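Local coordinates for MIF (PDB 4DH4), which is a putative macrophage migration inhibitory factor from Toxoplasma gondii, a small alpha/beta protein that assembles as a trimer of identical subunits, at residues A14-L19 with V40-T45; L20-K25 with E85-V90; M48-S53 with R94-F99; A83-R86 with P91-R94. One frame throughout, in Å; residues are numbered along the deposited sequence. Where two conformers were deposited one is given.

Interaction 1: A14-L19 with V40-T45; sequences AQQDAL and VGYSQT
The hydroxyl of Y42 is taken up by V9 O, in the loop that follows strand 2-7, and this bond fixes the far end of a ring whose near end is packed by Q16 and L19. Both of those come down from the start of helix 13-31 onto strand 39-44, the closing strand of the beta-alpha-beta unit formed by strand 2-7, helix 13-31 and strand 39-44. Y42 turns its CB toward the helix, and with CG anti to the backbone N (chi1 -175°) the ring stands between helix and sheet. Ring carbons CD1 and CD2 are each met by a different residue. Q16 arrives with an extended chain at about a right angle, so that CD lies 3.7 Å from Y42 CD1, with CG of Q16 a little farther off; the terminal amide settles against CB and CD1, its plane 44° from that of the ring. L19 presents one methyl alone, CD2, placed 4.0 Å from Y42 CD2, and it too runs crosswise to the tyrosine. I5 and C7 of strand 2-7 and L88 of helix 70-88 also pack on Y42, and A83 and H87 of that second helix reach L19. V40 and G41 pair with an antiparallel strand of the second subunit, which places the contact close to the trimer interface. Across the two segments the grip is van der Waals packing in a buried setting: the one hydroxyl is satisfied by a backbone carbonyl, leaving the body of the ring as one of several places where helix 13-31 rests on the sheet.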
loop_
_atom_site.group_PDB
_atom_site.type_symbol
_atom_site.label_atom_id
_atom_site.label_comp_id
_atom_site.label_asym_id
_atom_site.label_seq_id
_atom_site.Cartn_x
_atom_site.Cartn_y
_atom_site.Cartn_z
ATOM N N ALA A 14 14.370 -0.882 17.297
ATOM C CA ALA A 14 15.099 0.320 17.710
ATOM C C ALA A 14 15.642 1.137 16.534
ATOM O O ALA A 14 15.694 2.371 16.607
ATOM C CB ALA A 14 16.213 -0.031 18.683
ATOM N N GLN A 15 16.064 0.454 15.469
ATOM C CA GLN A 15 16.322 1.110 14.191
ATOM C C GLN A 15 15.024 1.757 13.715
ATOM O O GLN A 15 15.030 2.891 13.233
ATOM C CB GLN A 15 16.756 0.098 13.136
ATOM C CG GLN A 15 18.230 -0.162 13.045
ATOM C CD GLN A 15 18.522 -1.386 12.204
ATOM O OE1 GLN A 15 18.310 -2.519 12.641
ATOM N NE2 GLN A 15 18.998 -1.165 10.987
ATOM N N GLN A 16 13.924 1.012 13.851
ATOM C CA GLN A 16 12.619 1.432 13.342
ATOM C C GLN A 16 12.112 2.650 14.097
ATOM O O GLN A 16 11.608 3.587 13.486
ATOM C CB GLN A 16 11.599 0.295 13.436
ATOM C CG GLN A 16 11.890 -0.901 12.529
ATOM C CD GLN A 16 10.773 -1.929 12.543
ATOM O OE1 GLN A 16 11.021 -3.137 12.633
ATOM N NE2 GLN A 16 9.534 -1.458 12.470
ATOM N N ASP A 17 12.246 2.630 15.426
ATOM C CA ASP A 17 11.836 3.755 16.270
ATOM C C ASP A 17 12.541 5.049 15.873
ATOM O O ASP A 17 11.890 6.078 15.686
ATOM C CB ASP A 17 12.078 3.451 17.758
ATOM C CG ASP A 17 10.847 2.896 18.455
ATOM O OD1 ASP A 17 9.749 3.477 18.293
ATOM O OD2 ASP A 17 10.971 1.882 19.180
ATOM N N ALA A 18 13.864 4.981 15.730
ATOM C CA ALA A 18 14.677 6.146 15.355
ATOM C C ALA A 18 14.332 6.660 13.952
ATOM O O ALA A 18 14.195 7.873 13.736
ATOM C CB ALA A 18 16.163 5.815 15.448
ATOM N N LEU A 19 14.189 5.728 13.014
ATOM C CA LEU A 19 13.748 6.050 11.660
ATOM C C LEU A 19 12.403 6.773 11.658
ATOM O O LEU A 19 12.252 7.829 11.024
ATOM C CB LEU A 19 13.663 4.779 10.805
ATOM C CG LEU A 19 13.178 4.949 9.359
ATOM C CD1 LEU A 19 14.075 5.923 8.578
ATOM C CD2 LEU A 19 13.096 3.597 8.668
ATOM N N VAL A 40 3.014 7.358 10.836
ATOM C CA VAL A 40 4.180 6.792 10.163
ATOM C C VAL A 40 4.319 5.295 10.489
ATOM O O VAL A 40 3.966 4.851 11.589
ATOM C CB VAL A 40 5.503 7.553 10.514
ATOM C CG1 VAL A 40 5.528 8.959 9.904
ATOM C CG2 VAL A 40 5.723 7.630 12.035
ATOM N N GLY A 41 4.815 4.518 9.534
ATOM C CA GLY A 41 5.046 3.103 9.792
ATOM C C GLY A 41 6.148 2.491 8.958
ATOM O O GLY A 41 6.569 3.055 7.943
ATOM N N TYR A 42 6.622 1.337 9.418
ATOM C CA TYR A 42 7.608 0.547 8.696
ATOM C C TYR A 42 7.035 -0.832 8.436
ATOM O O TYR A 42 6.441 -1.451 9.315
ATOM C CB TYR A 42 8.920 0.437 9.484
ATOM C CG TYR A 42 10.035 -0.264 8.732
ATOM C CD1 TYR A 42 10.293 -1.623 8.929
ATOM C CD2 TYR A 42 10.831 0.429 7.828
ATOM C CE1 TYR A 42 11.321 -2.271 8.239
ATOM C CE2 TYR A 42 11.868 -0.205 7.139
ATOM C CZ TYR A 42 12.105 -1.555 7.345
ATOM O OH TYR A 42 13.128 -2.184 6.664
ATOM N N SER A 43 7.220 -1.315 7.220
ATOM C CA SER A 43 6.772 -2.651 6.882
ATOM C C SER A 43 7.909 -3.394 6.202
ATOM O O SER A 43 8.365 -2.986 5.130
ATOM C CB SER A 43 5.515 -2.587 6.000
ATOM O OG SER A 43 5.150 -3.881 5.541
ATOM N N GLN A 44 8.391 -4.463 6.844
ATOM C CA GLN A 44 9.400 -5.325 6.225
ATOM C C GLN A 44 8.717 -6.167 5.156
ATOM O O GLN A 44 7.839 -6.988 5.455
ATOM C CB GLN A 44 10.128 -6.219 7.254
ATOM C CG GLN A 44 11.377 -6.925 6.674
ATOM C CD GLN A 44 11.961 -8.031 7.554
ATOM O OE1 GLN A 44 11.768 -8.061 8.771
ATOM N NE2 GLN A 44 12.710 -8.931 6.931
ATOM N N THR A 45 9.113 -5.945 3.907
ATOM C CA THR A 45 8.598 -6.723 2.797
ATOM C C THR A 45 9.341 -8.056 2.732
ATOM O O THR A 45 10.289 -8.293 3.496
ATOM C CB THR A 45 8.776 -5.967 1.452
ATOM O OG1 THR A 45 10.172 -5.753 1.200
ATOM C CG2 THR A 45 8.058 -4.620 1.488
#

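Interaction 2: L20-K25 with E85-V90; sequences LKDAEK and ERHLGV
D22 reaches from helix 13-31 to R86 and H87, consecutive residues near the end of helix 70-88. Starting at its CB, which points toward the second helix, the side chain first lies against the methyl of A83. A chi1 of -80° puts CG beside the backbone N, where the carboxyl carbon stands the same 3.7 Å from H87 NE2 as from R86 NH2. The touching is finished by OD1, which takes both donors. H87 NE2 gives it the shorter bond, 2.7 Å from D22 OD1 and fairly straight, with the oxygen at the edge of the imidazole and in its plane. R86 NH2 forms a salt bridge to the same D22 OD1 at 3.0 Å, and here the oxygen lies near the guanidinium plane. Neither donor comes within the plane of the carboxylate; they approach OD1 from opposite faces, R86 rising the more steeply at 62°. R86 gets there by bending at chi3, which folds the guanidinium back toward the aspartate. H87 is steadied as well: A18 and L19 of the first helix pack on its ring, and its carbonyl accepts from Q15 NE2. The contact therefore clips together, at the surface, the two helices that lie on the sheet. An oxygen holding a cation on one face and an imidazole N-H on the other would be expected to favour the ionised carboxylate, and the paired grip should limit rotation of the aspartate about its last bond.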
loop_
_atom_site.group_PDB
_atom_site.type_symbol
_atom_site.label_atom_id
_atom_site.label_comp_id
_atom_site.label_asym_id
_atom_site.label_seq_id
_atom_site.Cartn_x
_atom_site.Cartn_y
_atom_site.Cartn_z
ATOM N N LEU A 20 11.431 6.205 12.367
ATOM C CA LEU A 20 10.071 6.733 12.328
ATOM C C LEU A 20 9.960 8.080 13.033
ATOM O O LEU A 20 9.176 8.928 12.622
ATOM C CB LEU A 20 9.054 5.721 12.864
ATOM C CG LEU A 20 8.907 4.399 12.096
ATOM C CD1 LEU A 20 7.897 3.498 12.785
ATOM C CD2 LEU A 20 8.511 4.604 10.625
ATOM N N LYS A 21 10.770 8.282 14.071
ATOM C CA LYS A 21 10.878 9.596 14.708
ATOM C C LYS A 21 11.419 10.652 13.751
ATOM O O LYS A 21 10.934 11.782 13.741
ATOM C CB LYS A 21 11.753 9.526 15.960
ATOM C CG LYS A 21 11.059 8.875 17.121
ATOM C CD LYS A 21 11.950 8.863 18.346
ATOM C CE LYS A 21 11.441 7.871 19.378
ATOM N NZ LYS A 21 10.081 8.198 19.856
ATOM N N ASP A 22 12.428 10.287 12.963
ATOM C CA ASP A 22 12.969 11.177 11.938
ATOM C C ASP A 22 11.902 11.454 10.880
ATOM O O ASP A 22 11.730 12.593 10.448
ATOM C CB ASP A 22 14.210 10.567 11.277
ATOM C CG ASP A 22 15.479 10.741 12.110
ATOM O OD1 ASP A 22 16.516 10.162 11.723
ATOM O OD2 ASP A 22 15.450 11.456 13.138
ATOM N N ALA A 23 11.195 10.402 10.472
ATOM C CA ALA A 23 10.172 10.496 9.427
ATOM C C ALA A 23 9.019 11.426 9.820
ATOM O O ALA A 23 8.632 12.307 9.043
ATOM C CB ALA A 23 9.650 9.114 9.078
ATOM N N GLU A 24 8.468 11.228 11.018
ATOM C CA GLU A 24 7.328 12.024 11.462
ATOM C C GLU A 24 7.648 13.524 11.539
ATOM O O GLU A 24 6.819 14.356 11.156
ATOM C CB GLU A 24 6.738 11.481 12.775
ATOM C CG GLU A 24 7.639 11.621 13.984
ATOM C CD GLU A 24 7.160 10.843 15.196
ATOM O OE1 GLU A 24 6.381 9.878 15.043
ATOM O OE2 GLU A 24 7.577 11.211 16.316
ATOM N N LYS A 25 8.851 13.851 12.017
ATOM C CA LYS A 25 9.300 15.237 12.128
ATOM C C LYS A 25 9.417 15.890 10.753
ATOM O O LYS A 25 8.956 17.013 10.557
ATOM C CB LYS A 25 10.647 15.310 12.858
ATOM C CG LYS A 25 11.182 16.728 13.040
ATOM C CD LYS A 25 12.683 16.729 13.267
ATOM C CE LYS A 25 13.238 18.144 13.246
ATOM N NZ LYS A 25 14.720 18.131 13.142
ATOM N N GLU A 85 18.755 5.846 4.531
ATOM C CA GLU A 85 20.172 5.563 4.295
ATOM C C GLU A 85 20.917 5.476 5.622
ATOM O O GLU A 85 21.691 4.547 5.850
ATOM C CB GLU A 85 20.784 6.653 3.426
ATOM C CG GLU A 85 22.195 6.359 2.947
ATOM C CD GLU A 85 22.656 7.396 1.956
ATOM O OE1 GLU A 85 22.737 7.069 0.754
ATOM O OE2 GLU A 85 22.902 8.552 2.376
ATOM N N ARG A 86 20.649 6.454 6.484
ATOM C CA ARG A 86 21.230 6.568 7.821
ATOM C C ARG A 86 20.851 5.392 8.727
ATOM O O ARG A 86 21.712 4.807 9.386
ATOM C CB ARG A 86 20.766 7.895 8.435
ATOM C CG ARG A 86 21.367 8.296 9.775
ATOM C CD ARG A 86 21.293 9.827 9.951
ATOM N NE ARG A 86 19.923 10.338 10.113
ATOM C CZ ARG A 86 19.251 11.062 9.209
ATOM N NH1 ARG A 86 19.800 11.384 8.040
ATOM N NH2 ARG A 86 18.016 11.469 9.477
ATOM N N HIS A 87 19.568 5.040 8.754
ATOM C CA HIS A 87 19.078 4.011 9.674
ATOM C C HIS A 87 19.066 2.585 9.124
ATOM O O HIS A 87 19.159 1.629 9.899
ATOM C CB HIS A 87 17.695 4.386 10.209
ATOM C CG HIS A 87 17.690 5.645 11.014
ATOM N ND1 HIS A 87 18.292 5.734 12.251
ATOM C CD2 HIS A 87 17.184 6.871 10.752
ATOM C CE1 HIS A 87 18.145 6.959 12.722
ATOM N NE2 HIS A 87 17.473 7.668 11.833
ATOM N N LEU A 88 18.945 2.437 7.809
ATOM C CA LEU A 88 18.793 1.106 7.204
ATOM C C LEU A 88 19.973 0.679 6.332
ATOM O O LEU A 88 20.107 -0.501 6.010
ATOM C CB LEU A 88 17.488 1.008 6.393
ATOM C CG LEU A 88 16.160 1.408 7.053
ATOM C CD1 LEU A 88 15.021 1.355 6.037
ATOM C CD2 LEU A 88 15.831 0.548 8.265
ATOM N N GLY A 89 20.808 1.641 5.949
ATOM C CA GLY A 89 21.945 1.392 5.063
ATOM C C GLY A 89 21.591 1.331 3.585
ATOM O O GLY A 89 22.437 0.981 2.761
ATOM N N VAL A 90 20.345 1.670 3.250
ATOM C CA VAL A 90 19.871 1.644 1.865
ATOM C C VAL A 90 20.304 2.922 1.154
ATOM O O VAL A 90 19.993 4.012 1.626
ATOM C CB VAL A 90 18.314 1.509 1.791
ATOM C CG1 VAL A 90 17.833 1.507 0.338
ATOM C CG2 VAL A 90 17.835 0.258 2.523
#

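Interaction 3: M48-S53 with R94-F99; sequences MRFGGS and RIYTTF. With SO4 (sulfate ion), chain B.
F50 O is gripped by three N-H groups, two of them from one arginine, R94. The carbonyl opens the type I' beta turn F50-S53, whose two central glycines, G51 and G52, have positive phi. S53 N closes the turn onto F50 O at 3.2 Å, while R94 meets it end-on with two nitrogens: NH1 lies 3.0 Å and NH2 3.2 Å from that same F50 O. The oxygen is near the guanidinium plane, yet NH1 stands 51° above the carbonyl plane whereas NH2 is only slightly tilted. A bend at chi3 (66°) swings the guanidinium toward the turn, and one of its faces is covered by F50 CB, 3.7 Å from R94 NH2. NH2 also makes a weak bond to S53 O, and its strongest partner is D55 O; P56 O takes NE. R94 thus ties together the backbone from F50 to P56. Farther out, the F50 ring edge points toward the face of Y96, an edge-to-face pair with centroids 4.7 Å apart and planes at 62°. F50 CE1 comes within 3.4 Å of Y96 CZ. The Y96 hydroxyl bonds to Y37 O of the third subunit, and W107 of that subunit meets the Y96 ring edge-to-face, so the pair lies at the trimer interface, where strands 48-50 and 95-102 both pair with strands of the neighbour. Farther along strand 95-102 a sulfate, probably from the crystallisation liquor and also held by K2, R61 and K102 of the third subunit, accepts a bond from T98: OG1 to sulfate O1 is 2.7 Å.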
loop_
_atom_site.group_PDB
_atom_site.type_symbol
_atom_site.label_atom_id
_atom_site.label_comp_id
_atom_site.label_asym_id
_atom_site.label_seq_id
_atom_site.Cartn_x
_atom_site.Cartn_y
_atom_site.Cartn_z
ATOM N N MET A 48 12.675 -7.509 -2.594
ATOM C CA MET A 48 12.441 -6.356 -3.452
ATOM C C MET A 48 13.586 -6.224 -4.447
ATOM O O MET A 48 14.751 -6.480 -4.109
ATOM C CB MET A 48 12.284 -5.077 -2.620
ATOM C CG MET A 48 10.874 -4.873 -2.040
ATOM S SD MET A 48 10.647 -3.304 -1.149
ATOM C CE MET A 48 11.230 -2.135 -2.361
ATOM N N ARG A 49 13.246 -5.859 -5.678
ATOM C CA ARG A 49 14.238 -5.599 -6.715
ATOM C C ARG A 49 14.039 -4.202 -7.286
ATOM O O ARG A 49 12.914 -3.698 -7.337
ATOM C CB ARG A 49 14.137 -6.633 -7.839
ATOM C CG ARG A 49 14.507 -8.057 -7.409
ATOM C CD ARG A 49 14.135 -9.078 -8.468
ATOM N NE ARG A 49 14.873 -8.890 -9.714
ATOM C CZ ARG A 49 16.117 -9.314 -9.928
ATOM N NH1 ARG A 49 16.693 -9.093 -11.098
ATOM N NH2 ARG A 49 16.789 -9.958 -8.975
ATOM N N PHE A 50 15.137 -3.583 -7.706
ATOM C CA PHE A 50 15.094 -2.281 -8.366
ATOM C C PHE A 50 16.194 -2.223 -9.411
ATOM O O PHE A 50 17.349 -2.542 -9.125
ATOM C CB PHE A 50 15.220 -1.133 -7.348
ATOM C CG PHE A 50 15.189 0.253 -7.962
ATOM C CD1 PHE A 50 14.247 0.587 -8.938
ATOM C CD2 PHE A 50 16.081 1.233 -7.533
ATOM C CE1 PHE A 50 14.214 1.868 -9.505
ATOM C CE2 PHE A 50 16.059 2.527 -8.087
ATOM C CZ PHE A 50 15.115 2.840 -9.080
ATOM N N GLY A 51 15.816 -1.836 -10.628
ATOM C CA GLY A 51 16.753 -1.752 -11.742
ATOM C C GLY A 51 17.321 -3.086 -12.197
ATOM O O GLY A 51 18.379 -3.120 -12.824
ATOM N N GLY A 52 16.615 -4.177 -11.895
ATOM C CA GLY A 52 17.090 -5.533 -12.198
ATOM C C GLY A 52 18.099 -6.084 -11.198
ATOM O O GLY A 52 18.796 -7.066 -11.476
ATOM N N SER A 53 18.174 -5.456 -10.029
ATOM C CA SER A 53 19.112 -5.858 -8.985
ATOM C C SER A 53 18.397 -6.149 -7.675
ATOM O O SER A 53 17.462 -5.440 -7.303
ATOM C CB SER A 53 20.175 -4.779 -8.774
ATOM O OG SER A 53 21.007 -5.105 -7.668
ATOM N N ARG A 94 18.434 4.367 -4.379
ATOM C CA ARG A 94 17.630 3.154 -4.553
ATOM C C ARG A 94 16.328 3.219 -3.751
ATOM O O ARG A 94 15.728 2.201 -3.436
ATOM C CB ARG A 94 18.444 1.898 -4.225
ATOM C CG ARG A 94 19.473 1.601 -5.316
ATOM C CD ARG A 94 20.283 0.347 -5.075
ATOM N NE ARG A 94 19.518 -0.898 -5.119
ATOM C CZ ARG A 94 19.046 -1.479 -6.225
ATOM N NH1 ARG A 94 19.209 -0.923 -7.424
ATOM N NH2 ARG A 94 18.398 -2.629 -6.126
ATOM N N ILE A 95 15.893 4.442 -3.454
ATOM C CA ILE A 95 14.645 4.664 -2.733
ATOM C C ILE A 95 13.687 5.473 -3.586
ATOM O O ILE A 95 14.027 6.580 -4.036
ATOM C CB ILE A 95 14.892 5.390 -1.387
ATOM C CG1 ILE A 95 15.813 4.547 -0.508
ATOM C CG2 ILE A 95 13.556 5.696 -0.664
ATOM C CD1 ILE A 95 16.356 5.286 0.693
ATOM N N TYR A 96 12.508 4.895 -3.835
ATOM C CA TYR A 96 11.417 5.610 -4.493
ATOM C C TYR A 96 10.459 6.133 -3.441
ATOM O O TYR A 96 10.029 5.382 -2.562
ATOM C CB TYR A 96 10.624 4.701 -5.434
ATOM C CG TYR A 96 11.105 4.604 -6.874
ATOM C CD1 TYR A 96 12.007 5.537 -7.418
ATOM C CD2 TYR A 96 10.611 3.594 -7.712
ATOM C CE1 TYR A 96 12.429 5.434 -8.753
ATOM C CE2 TYR A 96 11.018 3.490 -9.042
ATOM C CZ TYR A 96 11.923 4.415 -9.554
ATOM O OH TYR A 96 12.329 4.316 -10.874
ATOM N N THR A 97 10.124 7.415 -3.536
ATOM C CA THR A 97 9.075 8.003 -2.706
ATOM C C THR A 97 7.990 8.534 -3.639
ATOM O O THR A 97 8.291 9.297 -4.558
ATOM C CB THR A 97 9.615 9.146 -1.812
ATOM O OG1 THR A 97 10.716 8.677 -1.020
ATOM C CG2 THR A 97 8.527 9.644 -0.877
ATOM N N THR A 98 6.747 8.105 -3.424
ATOM C CA THR A 98 5.621 8.609 -4.225
ATOM C C THR A 98 4.599 9.300 -3.341
ATOM O O THR A 98 4.411 8.927 -2.172
ATOM C CB THR A 98 4.953 7.509 -5.095
ATOM O OG1 THR A 98 4.300 6.544 -4.259
ATOM C CG2 THR A 98 5.981 6.813 -5.980
ATOM N N PHE A 99 3.940 10.300 -3.918
ATOM C CA PHE A 99 3.096 11.228 -3.180
ATOM C C PHE A 99 1.674 11.205 -3.706
ATOM O O PHE A 99 1.449 11.105 -4.920
ATOM C CB PHE A 99 3.687 12.637 -3.256
ATOM C CG PHE A 99 5.056 12.740 -2.642
ATOM C CD1 PHE A 99 5.212 13.189 -1.327
ATOM C CD2 PHE A 99 6.190 12.358 -3.358
ATOM C CE1 PHE A 99 6.474 13.258 -0.740
ATOM C CE2 PHE A 99 7.470 12.421 -2.766
ATOM C CZ PHE A 99 7.600 12.873 -1.467
HETATM S S SO4 B . 1.409 5.123 -5.392
HETATM O O1 SO4 B . 2.646 5.417 -6.116
HETATM O O2 SO4 B . 1.693 4.070 -4.429
HETATM O O3 SO4 B . 0.976 6.341 -4.737
HETATM O O4 SO4 B . 0.420 4.662 -6.368
#

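Interaction 4: A83-R86 with P91-R94; sequences ACER and PKNR
E85 OE1 accepts the backbone N-H of K92 at 3.1 Å, in a fairly straight bond with an N-H...O angle of 157°. The nitrogen meets the oxygen from above the carboxylate plane. Round the bond, OE1 also rests against carbon: K92 CG is 3.6 Å from E85 OE1, and P91 CA is nearly as close. To get there, E85 stretches away from helix 70-88 with CG anti to its own N (chi1 -171°) and the chain straight beyond. K92 places CG between its N and its carbonyl carbon, which lays the start of its aliphatic chain against the glutamate. The charged ends stay apart, E85 OE2 and K92 NZ being 4.8 Å from each other, too far for a salt bridge, though the opposite charges may still attract across the gap. Next outward, R94 N bonds to P91 O at 2.9 Å and holds the short 3-10 segment 92-93 together, while K92 packs on D111 of the third subunit. The contact closes the connection by which helix 70-88 leads into strand 95-102; C84 of the helix packs on I95 at the start of that strand, which is the outermost on its side of the four-stranded sheet within the chain.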
loop_
_atom_site.group_PDB
_atom_site.type_symbol
_atom_site.label_atom_id
_atom_site.label_comp_id
_atom_site.label_asym_id
_atom_site.label_seq_id
_atom_site.Cartn_x
_atom_site.Cartn_y
_atom_site.Cartn_z
ATOM N N ALA A 83 17.168 9.566 5.761
ATOM C CA ALA A 83 16.897 8.848 7.010
ATOM C C ALA A 83 16.972 7.330 6.832
ATOM O O ALA A 83 17.503 6.621 7.691
ATOM C CB ALA A 83 15.540 9.258 7.568
ATOM N N CYS A 84 16.445 6.833 5.713
ATOM C CA CYS A 84 16.527 5.404 5.397
ATOM C C CYS A 84 17.981 4.988 5.182
ATOM O O CYS A 84 18.389 3.909 5.597
ATOM C CB CYS A 84 15.692 5.069 4.158
ATOM S SG CYS A 84 13.891 5.141 4.439
ATOM N N GLU A 85 18.755 5.846 4.531
ATOM C CA GLU A 85 20.172 5.563 4.295
ATOM C C GLU A 85 20.917 5.476 5.622
ATOM O O GLU A 85 21.691 4.547 5.850
ATOM C CB GLU A 85 20.784 6.653 3.426
ATOM C CG GLU A 85 22.195 6.359 2.947
ATOM C CD GLU A 85 22.656 7.396 1.956
ATOM O OE1 GLU A 85 22.737 7.069 0.754
ATOM O OE2 GLU A 85 22.902 8.552 2.376
ATOM N N ARG A 86 20.649 6.454 6.484
ATOM C CA ARG A 86 21.230 6.568 7.821
ATOM C C ARG A 86 20.851 5.392 8.727
ATOM O O ARG A 86 21.712 4.807 9.386
ATOM C CB ARG A 86 20.766 7.895 8.435
ATOM C CG ARG A 86 21.367 8.296 9.775
ATOM C CD ARG A 86 21.293 9.827 9.951
ATOM N NE ARG A 86 19.923 10.338 10.113
ATOM C CZ ARG A 86 19.251 11.062 9.209
ATOM N NH1 ARG A 86 19.800 11.384 8.040
ATOM N NH2 ARG A 86 18.016 11.469 9.477
ATOM N N PRO A 91 21.013 2.795 0.009
ATOM C CA PRO A 91 21.468 3.968 -0.738
ATOM C C PRO A 91 20.267 4.813 -1.128
ATOM O O PRO A 91 19.266 4.266 -1.590
ATOM C CB PRO A 91 22.109 3.368 -1.995
ATOM C CG PRO A 91 22.430 1.966 -1.640
ATOM C CD PRO A 91 21.408 1.533 -0.647
ATOM N N LYS A 92 20.358 6.125 -0.946
ATOM C CA LYS A 92 19.197 6.970 -1.212
ATOM C C LYS A 92 18.733 6.913 -2.663
ATOM O O LYS A 92 17.533 6.999 -2.928
ATOM C CB LYS A 92 19.356 8.408 -0.690
ATOM C CG LYS A 92 20.525 9.212 -1.201
ATOM C CD LYS A 92 20.463 10.613 -0.588
ATOM C CE LYS A 92 21.796 11.316 -0.631
ATOM N NZ LYS A 92 21.698 12.634 0.063
ATOM N N ASN A 93 19.672 6.708 -3.590
ATOM C CA ASN A 93 19.330 6.552 -5.010
ATOM C C ASN A 93 18.623 5.238 -5.371
ATOM O O ASN A 93 18.255 5.028 -6.532
ATOM C CB ASN A 93 20.547 6.813 -5.929
ATOM C CG ASN A 93 21.592 5.693 -5.900
ATOM O OD1 ASN A 93 21.435 4.657 -5.238
ATOM N ND2 ASN A 93 22.683 5.910 -6.632
ATOM N N ARG A 94 18.434 4.367 -4.379
ATOM C CA ARG A 94 17.630 3.154 -4.553
ATOM C C ARG A 94 16.328 3.219 -3.751
ATOM O O ARG A 94 15.728 2.201 -3.436
ATOM C CB ARG A 94 18.444 1.898 -4.225
ATOM C CG ARG A 94 19.473 1.601 -5.316
ATOM C CD ARG A 94 20.283 0.347 -5.075
ATOM N NE ARG A 94 19.518 -0.898 -5.119
ATOM C CZ ARG A 94 19.046 -1.479 -6.225
ATOM N NH1 ARG A 94 19.209 -0.923 -7.424
ATOM N NH2 ARG A 94 18.398 -2.629 -6.126
#

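In the fold
Interaction 1 is the buried contact, a leucine methyl and a glutamine of helix 13-31 packed on a tyrosine of strand 39-44. Interactions 2 and 4 lie at the surface and rely on carboxylates, one joining two helices through charged and imidazole donors, the other a helix to a backbone N-H of the loop after it. Helix 13-31 serves interactions 1 and 2, which touch through H87; helix 70-88 serves 2 and 4, which share E85 and R86. Interaction 3, partly buried, mixes arginine-carbonyl bonds with an aromatic pair. R94 links it to interaction 4, and both touch the third subunit; interactions 1 and 2 touch the second, and interaction 1 also brushes the third.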